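Local coordinates for protein flavodoxin (Bacteroides uniformis, PDB 4J8P) that binds flavin mononucleotide and probably serves as an electron-transfer flavoprotein of the flavodoxin type, at residues K24-A29 with K154-K159; I83-P88 with T100-G105; K65-L70 with Q131-G136. All blocks are in the same frame, centred on the assembly; numbering follows the deposited sequence.

Contact 1: K24-A29 with K154-K159; sequences KLVAEA and KQWIKK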
loop_
_atom_site.group_PDB
_atom_site.type_symbol
_atom_site.label_atom_id
_atom_site.label_comp_id
_atom_site.label_asym_id
_atom_site.label_seq_id
_atom_site.Cartn_x
_atom_site.Cartn_y
_atom_site.Cartn_z
ATOM N N LYS A 24 8.402 6.486 -4.335
ATOM C CA LYS A 24 9.802 6.899 -4.446
ATOM C C LYS A 24 9.974 8.237 -3.742
ATOM O O LYS A 24 10.935 8.417 -2.992
ATOM C CB LYS A 24 10.237 6.997 -5.934
ATOM C CG LYS A 24 11.749 7.234 -6.174
ATOM C CD LYS A 24 12.206 8.711 -5.979
ATOM C CE LYS A 24 13.562 9.045 -6.573
ATOM N NZ LYS A 24 14.696 8.582 -5.733
ATOM N N LEU A 25 9.022 9.188 -3.993
ATOM C CA LEU A 25 9.093 10.496 -3.369
ATOM C C LEU A 25 8.976 10.387 -1.842
ATOM O O LEU A 25 9.697 11.086 -1.126
ATOM C CB LEU A 25 7.995 11.400 -3.940
ATOM C CG LEU A 25 8.209 11.794 -5.400
ATOM C CD1 LEU A 25 6.962 12.419 -5.958
ATOM C CD2 LEU A 25 9.432 12.753 -5.524
ATOM N N VAL A 26 8.067 9.507 -1.346
ATOM C CA VAL A 26 7.928 9.305 0.104
ATOM C C VAL A 26 9.223 8.731 0.698
ATOM O O VAL A 26 9.713 9.259 1.706
ATOM C CB VAL A 26 6.716 8.393 0.426
ATOM C CG1 VAL A 26 6.644 8.046 1.922
ATOM C CG2 VAL A 26 5.421 9.049 -0.050
ATOM N N ALA A 27 9.795 7.672 0.080
ATOM C CA ALA A 27 11.056 7.062 0.579
ATOM C C ALA A 27 12.175 8.102 0.664
ATOM O O ALA A 27 12.930 8.111 1.646
ATOM C CB ALA A 27 11.471 5.897 -0.322
ATOM N N GLU A 28 12.252 9.011 -0.330
ATOM C CA GLU A 28 13.281 10.052 -0.326
ATOM C C GLU A 28 13.060 11.018 0.836
ATOM O O GLU A 28 14.020 11.335 1.568
ATOM C CB GLU A 28 13.285 10.798 -1.671
ATOM C CG GLU A 28 13.841 9.960 -2.810
ATOM C CD GLU A 28 15.353 9.853 -2.914
ATOM O OE1 GLU A 28 15.991 9.310 -1.982
ATOM O OE2 GLU A 28 15.891 10.245 -3.974
ATOM N N ALA A 29 11.793 11.454 1.029
ATOM C CA ALA A 29 11.418 12.421 2.054
ATOM C C ALA A 29 11.636 11.912 3.491
ATOM O O ALA A 29 11.993 12.716 4.359
ATOM C CB ALA A 29 9.980 12.857 1.862
ATOM N N LYS A 154 6.980 16.596 0.406
ATOM C CA LYS A 154 7.758 17.318 1.427
ATOM C C LYS A 154 6.815 17.913 2.488
ATOM O O LYS A 154 7.073 17.748 3.680
ATOM C CB LYS A 154 8.609 18.426 0.781
ATOM C CG LYS A 154 9.451 19.252 1.761
ATOM C CD LYS A 154 10.235 20.352 1.036
ATOM C CE LYS A 154 10.894 21.313 2.000
ATOM N NZ LYS A 154 11.749 22.312 1.294
ATOM N N GLN A 155 5.709 18.552 2.036
ATOM C CA GLN A 155 4.691 19.203 2.863
ATOM C C GLN A 155 3.975 18.201 3.744
ATOM O O GLN A 155 3.758 18.484 4.922
ATOM C CB GLN A 155 3.674 19.990 2.000
ATOM C CG GLN A 155 4.277 21.289 1.445
ATOM C CD GLN A 155 3.329 22.173 0.667
ATOM O OE1 GLN A 155 2.159 22.363 1.026
ATOM N NE2 GLN A 155 3.847 22.809 -0.378
ATOM N N TRP A 156 3.635 17.016 3.203
ATOM C CA TRP A 156 2.978 15.984 3.992
ATOM C C TRP A 156 3.907 15.487 5.119
ATOM O O TRP A 156 3.472 15.346 6.252
ATOM C CB TRP A 156 2.568 14.800 3.086
ATOM C CG TRP A 156 1.900 13.688 3.839
ATOM C CD1 TRP A 156 0.987 13.813 4.845
ATOM C CD2 TRP A 156 2.203 12.286 3.748
ATOM N NE1 TRP A 156 0.638 12.574 5.327
ATOM C CE2 TRP A 156 1.381 11.619 4.686
ATOM C CE3 TRP A 156 3.030 11.522 2.908
ATOM C CZ2 TRP A 156 1.341 10.215 4.790
ATOM C CZ3 TRP A 156 3.017 10.142 3.036
ATOM C CH2 TRP A 156 2.166 9.500 3.951
ATOM N N ILE A 157 5.184 15.232 4.798
ATOM C CA ILE A 157 6.164 14.711 5.752
ATOM C C ILE A 157 6.604 15.785 6.762
ATOM O O ILE A 157 6.739 15.466 7.950
ATOM C CB ILE A 157 7.369 14.085 4.972
ATOM C CG1 ILE A 157 6.873 12.895 4.078
ATOM C CG2 ILE A 157 8.516 13.646 5.902
ATOM C CD1 ILE A 157 6.105 11.758 4.835
ATOM N N LYS A 158 6.817 17.032 6.317
ATOM C CA LYS A 158 7.295 18.079 7.243
ATOM C C LYS A 158 6.215 18.518 8.245
ATOM O O LYS A 158 6.562 18.884 9.369
ATOM C CB LYS A 158 7.875 19.304 6.505
ATOM C CG LYS A 158 6.860 20.202 5.798
ATOM C CD LYS A 158 7.393 21.616 5.593
ATOM C CE LYS A 158 6.562 22.398 4.606
ATOM N NZ LYS A 158 6.990 22.139 3.206
ATOM N N LYS A 159 4.920 18.458 7.843
ATOM C CA LYS A 159 3.745 18.831 8.655
ATOM C C LYS A 159 3.939 20.244 9.237
ATOM O O LYS A 159 4.293 21.143 8.442
ATOM C CB LYS A 159 3.458 17.778 9.749
ATOM C CG LYS A 159 3.446 16.365 9.178
ATOM C CD LYS A 159 2.751 15.349 10.046
ATOM C CE LYS A 159 2.804 13.968 9.424
ATOM N NZ LYS A 159 2.093 13.883 8.099
ATOM O OXT LYS A 159 3.813 20.439 10.470
#

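Contact 2: I83-P88 with T100-G105; sequences IYIGFP and TFIESG. With FMN (flavin mononucleotide), chain B.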
loop_
_atom_site.group_PDB
_atom_site.type_symbol
_atom_site.label_atom_id
_atom_site.label_comp_id
_atom_site.label_asym_id
_atom_site.label_seq_id
_atom_site.Cartn_x
_atom_site.Cartn_y
_atom_site.Cartn_z
ATOM N N ILE A 83 6.458 1.927 9.126
ATOM C CA ILE A 83 6.248 1.347 7.808
ATOM C C ILE A 83 5.167 2.107 7.084
ATOM O O ILE A 83 4.028 2.165 7.560
ATOM C CB ILE A 83 5.887 -0.160 7.875
ATOM C CG1 ILE A 83 7.011 -0.953 8.632
ATOM C CG2 ILE A 83 5.626 -0.714 6.427
ATOM C CD1 ILE A 83 6.762 -2.427 8.767
ATOM N N TYR A 84 5.524 2.688 5.945
ATOM C CA TYR A 84 4.518 3.309 5.069
ATOM C C TYR A 84 4.048 2.232 4.097
ATOM O O TYR A 84 4.881 1.432 3.641
ATOM C CB TYR A 84 5.119 4.459 4.278
ATOM C CG TYR A 84 5.450 5.676 5.088
ATOM C CD1 TYR A 84 6.593 5.718 5.876
ATOM C CD2 TYR A 84 4.625 6.805 5.054
ATOM C CE1 TYR A 84 6.894 6.845 6.650
ATOM C CE2 TYR A 84 4.933 7.945 5.796
ATOM C CZ TYR A 84 6.070 7.956 6.590
ATOM O OH TYR A 84 6.379 9.067 7.346
ATOM N N ILE A 85 2.722 2.156 3.804
ATOM C CA ILE A 85 2.206 1.156 2.859
ATOM C C ILE A 85 1.423 1.901 1.823
ATOM O O ILE A 85 0.412 2.529 2.157
ATOM C CB ILE A 85 1.339 0.078 3.563
ATOM C CG1 ILE A 85 2.162 -0.640 4.657
ATOM C CG2 ILE A 85 0.805 -0.926 2.499
ATOM C CD1 ILE A 85 1.360 -1.720 5.373
ATOM N N GLY A 86 1.900 1.883 0.581
ATOM C CA GLY A 86 1.236 2.617 -0.492
ATOM C C GLY A 86 0.528 1.725 -1.478
ATOM O O GLY A 86 0.987 0.611 -1.751
ATOM N N PHE A 87 -0.556 2.233 -2.041
ATOM C CA PHE A 87 -1.306 1.450 -3.031
ATOM C C PHE A 87 -2.215 2.304 -3.870
ATOM O O PHE A 87 -2.631 3.368 -3.424
ATOM C CB PHE A 87 -2.196 0.393 -2.311
ATOM C CG PHE A 87 -2.934 0.940 -1.102
ATOM C CD1 PHE A 87 -2.354 0.892 0.166
ATOM C CD2 PHE A 87 -4.216 1.496 -1.236
ATOM C CE1 PHE A 87 -3.006 1.432 1.282
ATOM C CE2 PHE A 87 -4.869 2.061 -0.127
ATOM C CZ PHE A 87 -4.270 1.996 1.138
ATOM N N PRO A 88 -2.596 1.823 -5.062
ATOM C CA PRO A 88 -3.699 2.491 -5.770
ATOM C C PRO A 88 -5.036 2.185 -5.105
ATOM O O PRO A 88 -5.170 1.114 -4.526
ATOM C CB PRO A 88 -3.686 1.842 -7.145
ATOM C CG PRO A 88 -3.135 0.422 -6.898
ATOM C CD PRO A 88 -2.139 0.578 -5.743
ATOM N N THR A 100 -2.585 -9.417 1.809
ATOM C CA THR A 100 -1.609 -10.512 1.851
ATOM C C THR A 100 -0.315 -10.045 2.513
ATOM O O THR A 100 0.231 -10.757 3.358
ATOM C CB THR A 100 -1.304 -11.003 0.430
ATOM O OG1 THR A 100 -2.533 -11.279 -0.228
ATOM C CG2 THR A 100 -0.435 -12.295 0.448
ATOM N N PHE A 101 0.159 -8.846 2.130
ATOM C CA PHE A 101 1.389 -8.291 2.667
ATOM C C PHE A 101 1.305 -8.145 4.202
ATOM O O PHE A 101 2.193 -8.622 4.909
ATOM C CB PHE A 101 1.668 -6.947 1.980
ATOM C CG PHE A 101 2.844 -6.201 2.524
ATOM C CD1 PHE A 101 4.147 -6.653 2.295
ATOM C CD2 PHE A 101 2.664 -5.074 3.314
ATOM C CE1 PHE A 101 5.250 -5.961 2.826
ATOM C CE2 PHE A 101 3.770 -4.370 3.821
ATOM C CZ PHE A 101 5.047 -4.812 3.568
ATOM N N ILE A 102 0.259 -7.485 4.706
ATOM C CA ILE A 102 0.118 -7.261 6.161
ATOM C C ILE A 102 0.042 -8.608 6.902
ATOM O O ILE A 102 0.568 -8.750 8.001
ATOM C CB ILE A 102 -1.117 -6.365 6.439
ATOM C CG1 ILE A 102 -0.851 -4.963 5.867
ATOM C CG2 ILE A 102 -1.498 -6.324 7.939
ATOM C CD1 ILE A 102 -2.144 -4.053 5.810
ATOM N N GLU A 103 -0.619 -9.585 6.279
ATOM C CA GLU A 103 -0.793 -10.904 6.895
ATOM C C GLU A 103 0.440 -11.788 6.714
ATOM O O GLU A 103 0.414 -12.935 7.163
ATOM C CB GLU A 103 -2.040 -11.580 6.331
ATOM C CG GLU A 103 -3.288 -10.844 6.804
ATOM C CD GLU A 103 -4.587 -11.274 6.153
ATOM O OE1 GLU A 103 -4.603 -12.345 5.503
ATOM O OE2 GLU A 103 -5.594 -10.543 6.309
ATOM N N SER A 104 1.514 -11.275 6.086
ATOM C CA SER A 104 2.718 -12.097 5.856
ATOM C C SER A 104 3.939 -11.658 6.686
ATOM O O SER A 104 5.033 -12.215 6.519
ATOM C CB SER A 104 3.065 -12.093 4.374
ATOM O OG SER A 104 1.999 -12.711 3.650
ATOM N N GLY A 105 3.742 -10.692 7.579
ATOM C CA GLY A 105 4.809 -10.202 8.444
ATOM C C GLY A 105 4.282 -9.808 9.809
ATOM O O GLY A 105 3.061 -9.779 10.020
HETATM N N1 FMN B . -9.709 5.229 -8.766
HETATM C C2 FMN B . -10.621 5.837 -7.940
HETATM O O2 FMN B . -10.683 7.065 -7.820
HETATM N N3 FMN B . -11.575 5.062 -7.270
HETATM C C4 FMN B . -11.727 3.690 -7.384
HETATM O O4 FMN B . -12.564 3.107 -6.691
HETATM C C4A FMN B . -10.809 3.063 -8.334
HETATM N N5 FMN B . -10.972 1.784 -8.607
HETATM C C5A FMN B . -10.093 1.194 -9.508
HETATM C C6 FMN B . -10.217 -0.180 -9.757
HETATM C C7 FMN B . -9.310 -0.854 -10.567
HETATM C C7M FMN B . -9.406 -2.351 -10.691
HETATM C C8 FMN B . -8.265 -0.133 -11.180
HETATM C C8M FMN B . -7.220 -0.825 -12.017
HETATM C C9 FMN B . -8.158 1.235 -10.957
HETATM C C9A FMN B . -9.048 1.913 -10.121
HETATM N N10 FMN B . -8.930 3.306 -9.828
HETATM C C10 FMN B . -9.797 3.913 -8.959
HETATM C "C1'" FMN B . -7.831 4.076 -10.457
HETATM C "C2'" FMN B . -6.506 3.943 -9.706
HETATM O "O2'" FMN B . -6.660 4.073 -8.294
HETATM C "C3'" FMN B . -5.462 4.965 -10.159
HETATM O "O3'" FMN B . -5.409 5.003 -11.591
HETATM C "C4'" FMN B . -4.084 4.687 -9.550
HETATM O "O4'" FMN B . -3.342 5.906 -9.554
HETATM C "C5'" FMN B . -3.340 3.623 -10.338
HETATM O "O5'" FMN B . -2.121 3.402 -9.621
HETATM P P FMN B . -0.964 2.451 -10.080
HETATM O O1P FMN B . -1.368 1.033 -10.221
HETATM O O2P FMN B . 0.092 2.667 -9.024
HETATM O O3P FMN B . -0.427 3.017 -11.400
#

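Contact 3: K65-L70 with Q131-G136; sequences KSRPAL and QTNYPG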
loop_
_atom_site.group_PDB
_atom_site.type_symbol
_atom_site.label_atom_id
_atom_site.label_comp_id
_atom_site.label_asym_id
_atom_site.label_seq_id
_atom_site.Cartn_x
_atom_site.Cartn_y
_atom_site.Cartn_z
ATOM N N LYS A 65 -12.064 -11.795 1.324
ATOM C CA LYS A 65 -11.152 -12.834 1.811
ATOM C C LYS A 65 -10.058 -13.190 0.790
ATOM O O LYS A 65 -9.194 -14.027 1.086
ATOM C CB LYS A 65 -11.941 -14.119 2.148
ATOM C CG LYS A 65 -13.198 -13.926 3.004
ATOM C CD LYS A 65 -12.910 -13.321 4.355
ATOM C CE LYS A 65 -14.218 -13.017 5.064
ATOM N NZ LYS A 65 -13.993 -12.432 6.409
ATOM N N SER A 66 -10.104 -12.599 -0.415
ATOM C CA SER A 66 -9.094 -12.901 -1.454
ATOM C C SER A 66 -7.709 -12.438 -1.001
ATOM O O SER A 66 -7.564 -11.329 -0.474
ATOM C CB SER A 66 -9.453 -12.230 -2.771
ATOM O OG SER A 66 -8.541 -12.595 -3.796
ATOM N N ARG A 67 -6.692 -13.303 -1.193
ATOM C CA ARG A 67 -5.323 -12.963 -0.804
ATOM C C ARG A 67 -4.338 -13.336 -1.937
ATOM O O ARG A 67 -3.748 -14.443 -1.941
ATOM C CB ARG A 67 -4.904 -13.652 0.501
ATOM C CG ARG A 67 -5.754 -13.282 1.725
ATOM C CD ARG A 67 -5.487 -11.824 2.132
ATOM N NE ARG A 67 -6.215 -11.475 3.352
ATOM C CZ ARG A 67 -7.439 -10.941 3.387
ATOM N NH1 ARG A 67 -8.097 -10.677 2.256
ATOM N NH2 ARG A 67 -8.022 -10.685 4.555
ATOM N N PRO A 68 -4.150 -12.444 -2.934
ATOM C CA PRO A 68 -3.203 -12.744 -4.027
ATOM C C PRO A 68 -1.836 -13.075 -3.463
ATOM O O PRO A 68 -1.329 -12.369 -2.581
ATOM C CB PRO A 68 -3.158 -11.426 -4.826
ATOM C CG PRO A 68 -4.530 -10.830 -4.581
ATOM C CD PRO A 68 -4.789 -11.118 -3.123
ATOM N N ALA A 69 -1.236 -14.170 -3.959
ATOM C CA ALA A 69 0.060 -14.580 -3.425
ATOM C C ALA A 69 1.162 -13.574 -3.764
ATOM O O ALA A 69 1.114 -12.911 -4.814
ATOM C CB ALA A 69 0.428 -15.951 -3.961
ATOM N N LEU A 70 2.172 -13.488 -2.873
ATOM C CA LEU A 70 3.337 -12.634 -3.109
ATOM C C LEU A 70 4.396 -13.394 -3.922
ATOM O O LEU A 70 4.522 -14.629 -3.793
ATOM C CB LEU A 70 3.971 -12.196 -1.783
ATOM C CG LEU A 70 3.062 -11.458 -0.815
ATOM C CD1 LEU A 70 3.805 -11.155 0.495
ATOM C CD2 LEU A 70 2.530 -10.194 -1.437
ATOM N N GLN A 131 -7.772 -0.265 9.068
ATOM C CA GLN A 131 -7.720 -0.118 10.527
ATOM C C GLN A 131 -8.636 -1.137 11.218
ATOM O O GLN A 131 -8.288 -1.684 12.266
ATOM C CB GLN A 131 -8.184 1.289 10.922
ATOM C CG GLN A 131 -7.236 2.404 10.446
ATOM C CD GLN A 131 -7.866 3.772 10.649
ATOM O OE1 GLN A 131 -9.015 3.887 11.093
ATOM N NE2 GLN A 131 -7.121 4.837 10.382
ATOM N N THR A 132 -9.846 -1.311 10.666
ATOM C CA THR A 132 -10.869 -2.183 11.276
ATOM C C THR A 132 -10.429 -3.666 11.181
ATOM O O THR A 132 -10.664 -4.449 12.111
ATOM C CB THR A 132 -12.240 -1.917 10.590
ATOM O OG1 THR A 132 -12.561 -0.522 10.700
ATOM C CG2 THR A 132 -13.401 -2.748 11.219
ATOM N N ASN A 133 -9.786 -4.047 10.077
ATOM C CA ASN A 133 -9.382 -5.443 9.914
ATOM C C ASN A 133 -8.136 -5.781 10.710
ATOM O O ASN A 133 -7.947 -6.958 11.071
ATOM C CB ASN A 133 -9.150 -5.756 8.450
ATOM C CG ASN A 133 -9.327 -7.232 8.209
ATOM O OD1 ASN A 133 -10.372 -7.807 8.526
ATOM N ND2 ASN A 133 -8.277 -7.896 7.771
ATOM N N TYR A 134 -7.288 -4.752 11.009
ATOM C CA TYR A 134 -6.013 -4.971 11.724
ATOM C C TYR A 134 -5.937 -4.044 12.930
ATOM O O TYR A 134 -5.112 -3.115 12.958
ATOM C CB TYR A 134 -4.823 -4.750 10.780
ATOM C CG TYR A 134 -4.924 -5.605 9.539
ATOM C CD1 TYR A 134 -4.815 -6.991 9.615
ATOM C CD2 TYR A 134 -5.177 -5.035 8.298
ATOM C CE1 TYR A 134 -4.946 -7.786 8.482
ATOM C CE2 TYR A 134 -5.310 -5.823 7.153
ATOM C CZ TYR A 134 -5.179 -7.199 7.251
ATOM O OH TYR A 134 -5.331 -7.987 6.133
ATOM N N PRO A 135 -6.780 -4.293 13.953
ATOM C CA PRO A 135 -6.848 -3.355 15.083
ATOM C C PRO A 135 -5.649 -3.410 16.034
ATOM O O PRO A 135 -5.569 -2.569 16.933
ATOM C CB PRO A 135 -8.149 -3.762 15.800
ATOM C CG PRO A 135 -8.326 -5.203 15.475
ATOM C CD PRO A 135 -7.795 -5.368 14.076
ATOM N N GLY A 136 -4.755 -4.374 15.833
ATOM C CA GLY A 136 -3.548 -4.529 16.632
ATOM C C GLY A 136 -2.404 -3.660 16.144
ATOM O O GLY A 136 -1.377 -3.559 16.817
#

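Contact 1: K24-A29 with K154-K159
Val26 and Ala29 of helix 18-30 meet Trp156 and Ile157 of helix 150-158, the first and last helices of a flavodoxin-like alpha/beta fold, packed beside each other on one face of the parallel sheet. The two segments join through apolar side chains, and no hydrogen bond passes between them. The chains come nearest at Ala29 and Lys154, whose CA atoms lie 6.1 Å apart, a spacing consistent with the small alanine side chain. Its methyl points at the other helix and rests on the near end of the isoleucine, with Ala29 CB 3.8 Å from Ile157 CG1. The other branch of the isoleucine also takes part, Ile157 CG2 coming within 3.9 Å of Ala29 O. A chi2 of -56° then folds CD1 back over the neighbouring indole, where Ile157 CD1 sits 3.6 Å above one face of the Trp156 ring, toward its rim.

One face of the indole is thus partly covered from within its own helix. With CG trans to the backbone N (chi1 179°), Trp156 reaches inward to the sheet, where Ile113 and Phe115 of strand 111-117 touch it. Val26 approaches the six-membered ring at its edge, near the ring plane, through CG2; Val153 and Leu145 also adjoin this methyl-bearing side chain. On the outer surfaces the chemistry turns polar. Lys24 NZ forms a salt bridge one turn along its helix to Glu28, approaching OE2 from above the carboxylate plane. At the C-terminus, Lys159 curls back so that its NZ donates a 2.7 Å hydrogen bond to Trp156 O, tilted 29° from the carbonyl plane.

Contact 2: I83-P88 with T100-G105
In the beta-alpha-beta unit formed by strand 80-88, helix 96-102 and strand 111-117, a buried contact seats the end of the helix on the central strand of the sheet, and a single methyl does most of the work. Ile85 CD1 reaches Phe101 at the ring edge, in its plane, with CD1 3.9 Å from Phe101 CE2. The same methyl lies 4.0 Å from Ile102 CG1, so it serves two successive helix residues. Ile85 can do this because CG1 stands opposite its carbonyl carbon and the chain then runs straight (chi2 -180°), carrying CD1 out from the sheet. Phe101 carries its ring toward the strand, CG lying opposite the backbone N at chi1 175°; Ala11 of strand 7-12 and Phe107 also touch the ring.

Just after the helix, Ser104 OG donates a 2.7 Å hydrogen bond to Thr100 O from above the carbonyl plane, within a chain reversal that includes the type I turn from Ile102 to Gly105. Toward the other end of the strand, Pro88 belongs to the flavin pocket, its CB 3.3 Å from FMN O5'. A hydrophobic strand whose C-terminal end leads into the cofactor site is typical of the flavodoxin-like fold.

Contact 3: K65-L70 with Q131-G136
Two torsions fold Arg67 toward Tyr134: the first sets CG opposite the carbonyl carbon, and a bend at chi2 (-70°) turns the guanidinium to the end of helix 124-133. Tyr134 sends its ring from the opposite direction, and the two planes stand 63° apart. They approach without bonding directly: Arg67 NH2 remains 4.1 Å from Tyr134 OH, and Asn133 ND2 lies 4.3 Å from that same NH2, both placed obliquely to the guanidinium. What joins them is Glu103, which takes a salt bridge from Arg67 NE on OE1 and a hydrogen bond with Tyr134 OH on OE2. This is a surface contact of the flavodoxin-like fold, where the loop between helix 56-62 and strand 80-88 meets the exit of helix 124-133, Tyr134 being the first residue to leave helical geometry. Within the loop, Arg67 NH1 gives a 2.9 Å hydrogen bond to Ser66 O at an N-H...O angle of 158°; the oxygen lies nearly in the guanidinium plane. A leucine in place of Arg67 would probably leave Glu103 OE1 without its charged mate and Ser66 O without this donor. Beside the tyrosine, Asn133 ND2 sits 3.2 Å above one face of the Tyr134 ring, offset toward the rim.

How the contacts relate
Read together, the three contacts illustrate how interaction chemistry follows depth. Contact 2 is buried near the chain centre and contact 1 is partly buried; both are apolar, and each includes a methyl at an aromatic edge. Contact 3 lies at the surface and depends on polar groups bridged by a third residue. Tyr84 ties the first two together: it belongs to the strand of contact 2, yet its ring touches Val26 and Trp156 and its hydroxyl end lies against Ile157. Contacts 2 and 3 adjoin: Glu103, just beyond helix 96-102 in contact 2, bonds to both Arg67 and Tyr134, while Ile102 CG2 packs on Tyr134. Contacts 1 and 3 lie on opposite sides of the chain's centre.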